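Local coordinates for 2-C-methyl-D-erythritol 4-phosphate cytidylyltransferase (Anaerococcus prevotii, PDB 4KT7), which probably catalyses the transfer of a cytidylyl group from CTP to 2-C-methyl-D-erythritol 4-phosphate, the second step from 1-deoxy-D-xylulose 5-phosphate to isopentenyl diphosphate, at residues I32-R37 against I216-Q221; G36-E41 against E65-D70; R113-E118 against I225-Y230. One frame throughout, in Å; residues are numbered along the deposited sequence. Where two conformers were deposited one is given.

Contact 1 (I32-R37 against I216-Q221)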
loop_
_atom_site.group_PDB
_atom_site.type_symbol
_atom_site.label_atom_id
_atom_site.label_comp_id
_atom_site.label_asym_id
_atom_site.label_seq_id
_atom_site.Cartn_x
_atom_site.Cartn_y
_atom_site.Cartn_z
ATOM N N ILE A 32 -4.129 17.958 -13.811
ATOM C CA ILE A 32 -3.239 16.945 -13.267
ATOM C C ILE A 32 -1.958 16.912 -14.107
ATOM O O ILE A 32 -1.925 16.341 -15.204
ATOM C CB ILE A 32 -3.927 15.548 -13.257
ATOM C CG1 ILE A 32 -5.228 15.602 -12.450
ATOM C CG2 ILE A 32 -3.021 14.488 -12.676
ATOM C CD1 ILE A 32 -6.018 14.307 -12.466
ATOM N N GLU A 33 -0.911 17.544 -13.590
ATOM C CA GLU A 33 0.373 17.601 -14.277
ATOM C C GLU A 33 1.520 17.127 -13.402
ATOM O O GLU A 33 1.534 17.327 -12.186
ATOM C CB GLU A 33 0.663 19.016 -14.775
ATOM C CG GLU A 33 -0.139 19.403 -15.994
ATOM C CD GLU A 33 -0.048 20.878 -16.307
ATOM O OE1 GLU A 33 0.411 21.650 -15.434
ATOM O OE2 GLU A 33 -0.443 21.265 -17.427
ATOM N N VAL A 34 2.496 16.519 -14.053
ATOM C CA VAL A 34 3.636 15.932 -13.380
ATOM C C VAL A 34 4.851 16.162 -14.285
ATOM O O VAL A 34 4.790 15.904 -15.487
ATOM C CB VAL A 34 3.366 14.423 -13.111
ATOM C CG1 VAL A 34 4.641 13.633 -13.057
ATOM C CG2 VAL A 34 2.577 14.241 -11.821
ATOM N N GLY A 35 5.935 16.693 -13.728
ATOM C CA GLY A 35 7.121 16.971 -14.519
ATOM C C GLY A 35 6.934 17.941 -15.681
ATOM O O GLY A 35 7.804 18.061 -16.547
ATOM N N GLY A 36 5.810 18.648 -15.703
ATOM C CA GLY A 36 5.548 19.603 -16.765
ATOM C C GLY A 36 4.735 19.014 -17.903
ATOM O O GLY A 36 4.593 19.632 -18.964
ATOM N N ARG A 37 4.182 17.827 -17.688
ATOM C CA ARG A 37 3.389 17.173 -18.719
ATOM C C ARG A 37 2.125 16.574 -18.102
ATOM O O ARG A 37 2.166 16.024 -17.000
ATOM C CB ARG A 37 4.226 16.092 -19.412
ATOM C CG ARG A 37 3.687 15.619 -20.755
ATOM C CD ARG A 37 4.832 15.150 -21.647
ATOM N NE ARG A 37 5.895 14.511 -20.868
ATOM C CZ ARG A 37 6.378 13.297 -21.112
ATOM N NH1 ARG A 37 5.900 12.581 -22.119
ATOM N NH2 ARG A 37 7.340 12.797 -20.349
ATOM N N ILE A 216 2.547 3.970 -9.621
ATOM C CA ILE A 216 1.513 4.480 -8.726
ATOM C C ILE A 216 0.395 5.217 -9.467
ATOM O O ILE A 216 0.596 5.708 -10.585
ATOM C CB ILE A 216 2.133 5.427 -7.706
ATOM C CG1 ILE A 216 2.801 6.588 -8.446
ATOM C CG2 ILE A 216 3.170 4.680 -6.877
ATOM C CD1 ILE A 216 3.209 7.754 -7.552
ATOM N N LYS A 217 -0.776 5.292 -8.826
ATOM C CA LYS A 217 -1.927 6.052 -9.315
ATOM C C LYS A 217 -1.787 7.525 -8.900
ATOM O O LYS A 217 -1.425 7.816 -7.751
ATOM C CB LYS A 217 -3.193 5.473 -8.688
ATOM C CG LYS A 217 -4.422 5.463 -9.567
ATOM C CD LYS A 217 -5.643 5.041 -8.761
ATOM C CE LYS A 217 -6.834 4.686 -9.652
ATOM N NZ LYS A 217 -7.384 5.845 -10.418
ATOM N N ILE A 218 -2.069 8.452 -9.819
ATOM C CA ILE A 218 -1.971 9.880 -9.506
ATOM C C ILE A 218 -3.351 10.520 -9.418
ATOM O O ILE A 218 -3.964 10.811 -10.447
ATOM C CB ILE A 218 -1.155 10.652 -10.569
ATOM C CG1 ILE A 218 0.177 9.951 -10.856
ATOM C CG2 ILE A 218 -0.938 12.100 -10.136
ATOM C CD1 ILE A 218 1.036 9.748 -9.648
ATOM N N THR A 219 -3.844 10.741 -8.201
ATOM C CA THR A 219 -5.154 11.373 -8.017
ATOM C C THR A 219 -5.134 12.558 -7.040
ATOM O O THR A 219 -5.719 13.609 -7.314
ATOM C CB THR A 219 -6.233 10.350 -7.586
ATOM O OG1 THR A 219 -5.796 9.651 -6.416
ATOM C CG2 THR A 219 -6.510 9.339 -8.712
ATOM N N THR A 220 -4.450 12.395 -5.911
ATOM C CA THR A 220 -4.453 13.420 -4.863
ATOM C C THR A 220 -3.256 14.352 -4.986
ATOM O O THR A 220 -2.293 14.046 -5.689
ATOM C CB THR A 220 -4.434 12.791 -3.452
ATOM O OG1 THR A 220 -3.111 12.309 -3.169
ATOM C CG2 THR A 220 -5.431 11.629 -3.366
ATOM N N GLN A 221 -3.319 15.483 -4.287
ATOM C CA GLN A 221 -2.211 16.428 -4.256
ATOM C C GLN A 221 -0.952 15.759 -3.700
ATOM O O GLN A 221 0.164 16.055 -4.132
ATOM C CB GLN A 221 -2.584 17.664 -3.436
ATOM C CG GLN A 221 -1.581 18.803 -3.547
ATOM C CD GLN A 221 -1.171 19.081 -4.988
ATOM O OE1 GLN A 221 -2.020 19.230 -5.867
ATOM N NE2 GLN A 221 0.138 19.139 -5.233
#

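Contact 2 (G36-E41 against E65-D70)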
loop_
_atom_site.group_PDB
_atom_site.type_symbol
_atom_site.label_atom_id
_atom_site.label_comp_id
_atom_site.label_asym_id
_atom_site.label_seq_id
_atom_site.Cartn_x
_atom_site.Cartn_y
_atom_site.Cartn_z
ATOM N N GLY A 36 5.810 18.648 -15.703
ATOM C CA GLY A 36 5.548 19.603 -16.765
ATOM C C GLY A 36 4.735 19.014 -17.903
ATOM O O GLY A 36 4.593 19.632 -18.964
ATOM N N ARG A 37 4.182 17.827 -17.688
ATOM C CA ARG A 37 3.389 17.173 -18.719
ATOM C C ARG A 37 2.125 16.574 -18.102
ATOM O O ARG A 37 2.166 16.024 -17.000
ATOM C CB ARG A 37 4.226 16.092 -19.412
ATOM C CG ARG A 37 3.687 15.619 -20.755
ATOM C CD ARG A 37 4.832 15.150 -21.647
ATOM N NE ARG A 37 5.895 14.511 -20.868
ATOM C CZ ARG A 37 6.378 13.297 -21.112
ATOM N NH1 ARG A 37 5.900 12.581 -22.119
ATOM N NH2 ARG A 37 7.340 12.797 -20.349
ATOM N N LYS A 38 1.003 16.708 -18.805
ATOM C CA LYS A 38 -0.267 16.153 -18.349
ATOM C C LYS A 38 -0.080 14.652 -18.135
ATOM O O LYS A 38 0.540 13.985 -18.962
ATOM C CB LYS A 38 -1.367 16.417 -19.379
ATOM C CG LYS A 38 -1.688 17.892 -19.584
ATOM C CD LYS A 38 -2.741 18.076 -20.668
ATOM C CE LYS A 38 -2.277 19.044 -21.753
ATOM N NZ LYS A 38 -2.051 20.419 -21.241
ATOM N N VAL A 39 -0.579 14.130 -17.018
ATOM C CA VAL A 39 -0.375 12.718 -16.687
ATOM C C VAL A 39 -0.830 11.772 -17.794
ATOM O O VAL A 39 -0.163 10.776 -18.088
ATOM C CB VAL A 39 -1.023 12.358 -15.340
ATOM C CG1 VAL A 39 -1.035 10.853 -15.126
ATOM C CG2 VAL A 39 -0.276 13.072 -14.203
ATOM N N LEU A 40 -1.945 12.097 -18.436
ATOM C CA LEU A 40 -2.495 11.223 -19.462
ATOM C C LEU A 40 -1.556 11.169 -20.661
ATOM O O LEU A 40 -1.462 10.141 -21.326
ATOM C CB LEU A 40 -3.889 11.693 -19.893
ATOM C CG LEU A 40 -4.567 10.822 -20.952
ATOM C CD1 LEU A 40 -4.690 9.380 -20.474
ATOM C CD2 LEU A 40 -5.936 11.383 -21.316
ATOM N N GLU A 41 -0.857 12.271 -20.929
ATOM C CA GLU A 41 0.067 12.326 -22.059
ATOM C C GLU A 41 1.261 11.407 -21.851
ATOM O O GLU A 41 1.721 10.758 -22.787
ATOM C CB GLU A 41 0.568 13.751 -22.290
ATOM C CG GLU A 41 -0.401 14.663 -23.003
ATOM C CD GLU A 41 0.231 16.004 -23.327
ATOM O OE1 GLU A 41 0.356 16.844 -22.409
ATOM O OE2 GLU A 41 0.628 16.208 -24.493
ATOM N N GLU A 65 -13.143 16.907 -23.665
ATOM C CA GLU A 65 -13.036 16.532 -25.079
ATOM C C GLU A 65 -12.095 17.421 -25.915
ATOM O O GLU A 65 -11.266 16.912 -26.664
ATOM C CB GLU A 65 -14.418 16.437 -25.741
ATOM C CG GLU A 65 -14.348 15.991 -27.202
ATOM C CD GLU A 65 -15.708 15.674 -27.806
ATOM O OE1 GLU A 65 -16.740 16.031 -27.187
ATOM O OE2 GLU A 65 -15.746 15.071 -28.907
ATOM N N ASP A 66 -12.210 18.736 -25.772
ATOM C CA ASP A 66 -11.365 19.655 -26.535
ATOM C C ASP A 66 -9.874 19.472 -26.265
ATOM O O ASP A 66 -9.067 19.434 -27.191
ATOM C CB ASP A 66 -11.784 21.100 -26.272
ATOM C CG ASP A 66 -13.112 21.438 -26.914
ATOM O OD1 ASP A 66 -13.379 20.904 -28.015
ATOM O OD2 ASP A 66 -13.887 22.220 -26.318
ATOM N N ILE A 67 -9.512 19.355 -24.994
ATOM C CA ILE A 67 -8.127 19.093 -24.624
ATOM C C ILE A 67 -7.708 17.680 -25.036
ATOM O O ILE A 67 -6.542 17.443 -25.378
ATOM C CB ILE A 67 -7.903 19.302 -23.113
ATOM C CG1 ILE A 67 -8.361 20.705 -22.712
ATOM C CG2 ILE A 67 -6.447 19.092 -22.746
ATOM C CD1 ILE A 67 -7.635 21.825 -23.432
ATOM N N ILE A 68 -8.653 16.741 -25.015
ATOM C CA ILE A 68 -8.371 15.393 -25.508
ATOM C C ILE A 68 -8.015 15.404 -26.993
ATOM O O ILE A 68 -7.065 14.733 -27.409
ATOM C CB ILE A 68 -9.532 14.415 -25.257
ATOM C CG1 ILE A 68 -9.623 14.084 -23.763
ATOM C CG2 ILE A 68 -9.311 13.111 -26.013
ATOM C CD1 ILE A 68 -8.442 13.261 -23.245
ATOM N N LYS A 69 -8.759 16.179 -27.783
ATOM C CA LYS A 69 -8.472 16.322 -29.206
ATOM C C LYS A 69 -7.072 16.894 -29.446
ATOM O O LYS A 69 -6.347 16.453 -30.348
ATOM C CB LYS A 69 -9.509 17.239 -29.861
ATOM C CG LYS A 69 -10.922 16.683 -29.896
ATOM C CD LYS A 69 -11.867 17.681 -30.575
ATOM C CE LYS A 69 -13.270 17.108 -30.746
ATOM N NZ LYS A 69 -14.232 18.091 -31.342
ATOM N N ASP A 70 -6.702 17.890 -28.648
ATOM C CA ASP A 70 -5.409 18.555 -28.806
ATOM C C ASP A 70 -4.284 17.580 -28.490
ATOM O O ASP A 70 -3.250 17.551 -29.156
ATOM C CB ASP A 70 -5.309 19.770 -27.882
ATOM C CG ASP A 70 -6.249 20.895 -28.280
ATOM O OD1 ASP A 70 -6.748 20.889 -29.427
ATOM O OD2 ASP A 70 -6.473 21.795 -27.441
#

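Contact 3 (R113-E118 against I225-Y230)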
loop_
_atom_site.group_PDB
_atom_site.type_symbol
_atom_site.label_atom_id
_atom_site.label_comp_id
_atom_site.label_asym_id
_atom_site.label_seq_id
_atom_site.Cartn_x
_atom_site.Cartn_y
_atom_site.Cartn_z
ATOM N N ARG A 113 -2.013 6.259 -14.344
ATOM C CA ARG A 113 -0.822 5.493 -13.959
ATOM C C ARG A 113 0.239 5.683 -15.035
ATOM O O ARG A 113 0.439 4.821 -15.891
ATOM C CB ARG A 113 -1.135 3.999 -13.760
ATOM C CG ARG A 113 -2.015 3.663 -12.540
ATOM C CD ARG A 113 -2.160 2.164 -12.336
ATOM N NE ARG A 113 -3.052 1.819 -11.218
ATOM C CZ ARG A 113 -2.641 1.577 -9.974
ATOM N NH1 ARG A 113 -1.348 1.635 -9.679
ATOM N NH2 ARG A 113 -3.523 1.279 -9.024
ATOM N N PRO A 114 0.916 6.837 -15.013
ATOM C CA PRO A 114 1.795 7.251 -16.114
ATOM C C PRO A 114 3.131 6.518 -16.165
ATOM O O PRO A 114 3.836 6.613 -17.176
ATOM C CB PRO A 114 2.043 8.737 -15.807
ATOM C CG PRO A 114 1.955 8.800 -14.306
ATOM C CD PRO A 114 0.843 7.852 -13.948
ATOM N N PHE A 115 3.488 5.808 -15.097
ATOM C CA PHE A 115 4.848 5.289 -14.996
ATOM C C PHE A 115 5.011 3.805 -15.349
ATOM O O PHE A 115 6.137 3.302 -15.352
ATOM C CB PHE A 115 5.440 5.588 -13.613
ATOM C CG PHE A 115 5.425 7.052 -13.248
ATOM C CD1 PHE A 115 5.827 8.015 -14.162
ATOM C CD2 PHE A 115 4.982 7.464 -11.999
ATOM C CE1 PHE A 115 5.813 9.368 -13.824
ATOM C CE2 PHE A 115 4.953 8.816 -11.661
ATOM C CZ PHE A 115 5.376 9.764 -12.575
ATOM N N ALA A 116 3.920 3.108 -15.660
ATOM C CA ALA A 116 4.034 1.712 -16.113
ATOM C C ALA A 116 4.968 1.660 -17.322
ATOM O O ALA A 116 4.789 2.403 -18.279
ATOM C CB ALA A 116 2.651 1.120 -16.452
ATOM N N SER A 117 6.003 0.827 -17.256
ATOM C CA SER A 117 6.988 0.794 -18.331
ATOM C C SER A 117 6.380 0.062 -19.501
ATOM O O SER A 117 5.398 -0.661 -19.347
ATOM C CB SER A 117 8.244 0.039 -17.892
ATOM O OG SER A 117 7.903 -1.325 -17.629
ATOM N N GLU A 118 6.967 0.256 -20.671
ATOM C CA GLU A 118 6.577 -0.495 -21.860
ATOM C C GLU A 118 6.730 -2.008 -21.640
ATOM O O GLU A 118 5.896 -2.801 -22.082
ATOM C CB GLU A 118 7.439 -0.021 -23.026
ATOM C CG GLU A 118 7.066 -0.568 -24.378
ATOM C CD GLU A 118 8.019 -0.075 -25.450
ATOM O OE1 GLU A 118 8.422 1.112 -25.372
ATOM O OE2 GLU A 118 8.373 -0.870 -26.353
ATOM N N ILE A 225 2.951 15.406 -5.459
ATOM C CA ILE A 225 4.171 15.647 -4.697
ATOM C C ILE A 225 5.074 14.409 -4.760
ATOM O O ILE A 225 6.271 14.519 -5.011
ATOM C CB ILE A 225 3.858 16.004 -3.215
ATOM C CG1 ILE A 225 2.955 17.241 -3.123
ATOM C CG2 ILE A 225 5.136 16.226 -2.415
ATOM C CD1 ILE A 225 3.438 18.435 -3.926
ATOM N N PHE A 226 4.491 13.230 -4.562
ATOM C CA PHE A 226 5.263 11.995 -4.557
ATOM C C PHE A 226 5.802 11.672 -5.954
ATOM O O PHE A 226 6.948 11.237 -6.105
ATOM C CB PHE A 226 4.406 10.836 -4.024
ATOM C CG PHE A 226 5.207 9.716 -3.418
ATOM C CD1 PHE A 226 5.628 9.786 -2.095
ATOM C CD2 PHE A 226 5.539 8.594 -4.165
ATOM C CE1 PHE A 226 6.374 8.761 -1.529
ATOM C CE2 PHE A 226 6.283 7.563 -3.603
ATOM C CZ PHE A 226 6.699 7.647 -2.285
ATOM N N ALA A 227 4.977 11.886 -6.977
ATOM C CA ALA A 227 5.390 11.591 -8.348
ATOM C C ALA A 227 6.554 12.480 -8.752
ATOM O O ALA A 227 7.520 12.004 -9.329
ATOM C CB ALA A 227 4.234 11.757 -9.314
ATOM N N ASN A 228 6.468 13.769 -8.440
ATOM C CA ASN A 228 7.568 14.687 -8.733
ATOM C C ASN A 228 8.893 14.327 -8.041
ATOM O O ASN A 228 9.964 14.474 -8.635
ATOM C CB ASN A 228 7.168 16.135 -8.425
ATOM C CG ASN A 228 6.274 16.733 -9.494
ATOM O OD1 ASN A 228 6.379 16.394 -10.678
ATOM N ND2 ASN A 228 5.391 17.637 -9.085
ATOM N N ALA A 229 8.820 13.856 -6.795
ATOM C CA ALA A 229 10.026 13.450 -6.061
ATOM C C ALA A 229 10.648 12.189 -6.665
ATOM O O ALA A 229 11.868 12.037 -6.660
ATOM C CB ALA A 229 9.729 13.255 -4.572
ATOM N N TYR A 230 9.805 11.297 -7.189
ATOM C CA TYR A 230 10.273 10.120 -7.922
ATOM C C TYR A 230 11.008 10.522 -9.203
ATOM O O TYR A 230 12.066 9.982 -9.514
ATOM C CB TYR A 230 9.097 9.189 -8.250
ATOM C CG TYR A 230 9.350 8.210 -9.382
ATOM C CD1 TYR A 230 10.224 7.141 -9.226
ATOM C CD2 TYR A 230 8.683 8.335 -10.595
ATOM C CE1 TYR A 230 10.440 6.229 -10.255
ATOM C CE2 TYR A 230 8.892 7.428 -11.627
ATOM C CZ TYR A 230 9.774 6.378 -11.452
ATOM O OH TYR A 230 9.995 5.474 -12.470
#

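Contact 1 (I32-R37 against I216-Q221)
Val34, one of two residues of 32-37 that meet Ile218, is anchored through its backbone: its N donates to O of Arg37 at 3.0 Å, while Arg37 N returns a bond of 3.0 Å to Val34 O. This reciprocal pair closes a tight hairpin through a type I' turn whose corners, Gly35 and Gly36, both have positive phi. The angles of Gly36 call for glycine, since any side chain there would collide with the carbonyl oxygen of Gly35. The extended backbone alternates its side chains: Ile32, just before strand 33-34, and Val34 direct theirs toward 216-221, and the intervening Glu33 turns its own away. What they meet is a single methyl. Ile218 CG2 lies 4.1 Å from Ile32 CG2 and 4.4 Å from Val34 CG2, bridging the two like a peg between side chains on one face of this extended segment. In Ile218 this methyl stands opposite the backbone N (CG1, with chi1 -49°, takes the place beside it), which sends it to the hairpin and leaves the other branch for different neighbours. Ile32 and Ile218 run antiparallel past each other, and their closest approach is between the two CG2 methyls. The junction is buried: helix 221-231 packs on Val34 and Ile218 through Ala227, Val39 of helix 39-48 lies against Ile32 and Val34, and Thr220 caps the start of helix 221-231.

Contact 2 (G36-E41 against E65-D70)
Leu40 and Ile68 cross at about a right angle, branch end against branch end, with Leu40 CD2 3.7 Å from Ile68 CD1. The two reach this point differently. Leu40 leaves its helix toward the partner, its CG extended opposite the backbone N (chi1 -179°). Ile68 starts out away from 36-41, and the bent chain of its longer branch (chi1 -72°, chi2 -68°) swings CD1 back across the gap. Both residues are buried, and they share a floor: Leu40 rests on Leu58 and Ile68 on Ile60, two residues of strand 55-60. Nearer the surface, Lys38 contributes carbon rather than charge. Its aliphatic chain reaches out across the line of helix 65-73 and brings CE to 4.3 Å from Ile67 CG2, a looser touch that Ile71 extends. At the start of that helix, the carboxylate of Glu65 is bound by the hydroxyls of Tyr81 and Tyr83. Helix 39-48 links parallel strands 10-16 and 55-60, and helix 65-73 links 55-60 and 79-83; two successive beta-alpha-beta crossovers thus set their helices side by side on the sheet, the arrangement of the Rossmann-like nucleotide-binding half of a GT-A fold.

Contact 3 (R113-E118 against I225-Y230)
Phe115 carries this contact with Ala227 and Tyr230, and Pro114 backs its ring. Arg113 opens a type I turn that runs to Ala116, and its NE forms a salt bridge with Asp110. Pro114 follows, with CG 3.7 Å above the centre of the Phe115 ring, over one face of it. At Phe115 itself, chi1 of -56° puts CG beside the backbone N, and the ring extends to the helix with Tyr230 over the face opposite the proline. The pair is edge-to-face: the edge of Tyr230 is directed to the face of Phe115, with centroids 5.0 Å apart and planes inclined at 58°. Tyr230 CE2 comes to 3.8 Å from Phe115 CG, while Tyr230 CD2 approaches Phe115 CE2 at 3.9 Å. Ala227, one helical turn earlier, takes the edge; its CB lies near the ring plane, 3.8 Å from Phe115 CE2 and 4.0 Å from Phe115 CZ. Val34 of strand 33-34 packs on both Phe115 and Ala227. This is a loop-to-helix contact of the Rossmann-like fold, made by the loop that follows central strand 105-110 at the end of the sheet where such folds usually bind nucleotides. On its far side, helix 221-231 meets the second subunit, where Ile225 packs on Ala229 of that chain. A serine in place of Phe115 would probably open a gap between Pro114 and Tyr230, leaving the tyrosine edge and the Ala227 methyl without the ring they pack on. Beyond Ala116 the chain reaches Ser117, whose OG caps the start of helix 118-127 by accepting from Leu120 N.

Overall arrangement
From the N terminus, the hairpin at 32-38 opens contacts 1 and 2, which share Gly36 and Arg37. Contact 2 closes first, after a short loop through strand 55-60, and joins two neighbouring helices packed on the main sheet. Contact 3 opens later, at 113-118, beyond strand 105-110. Contact 1 then closes at 216-221, bringing the hairpin to the loop before the last helix, and contact 3 closes within that helix, so the two long loops cross. Their centres lie about 8 Å apart, and a hydrogen bond from Gly35 N to Asn228 OD1 ties the hairpin of contact 1 to the helix of contact 3. Pro114 also touches Val39, connecting contacts 2 and 3, centred about 17 Å apart.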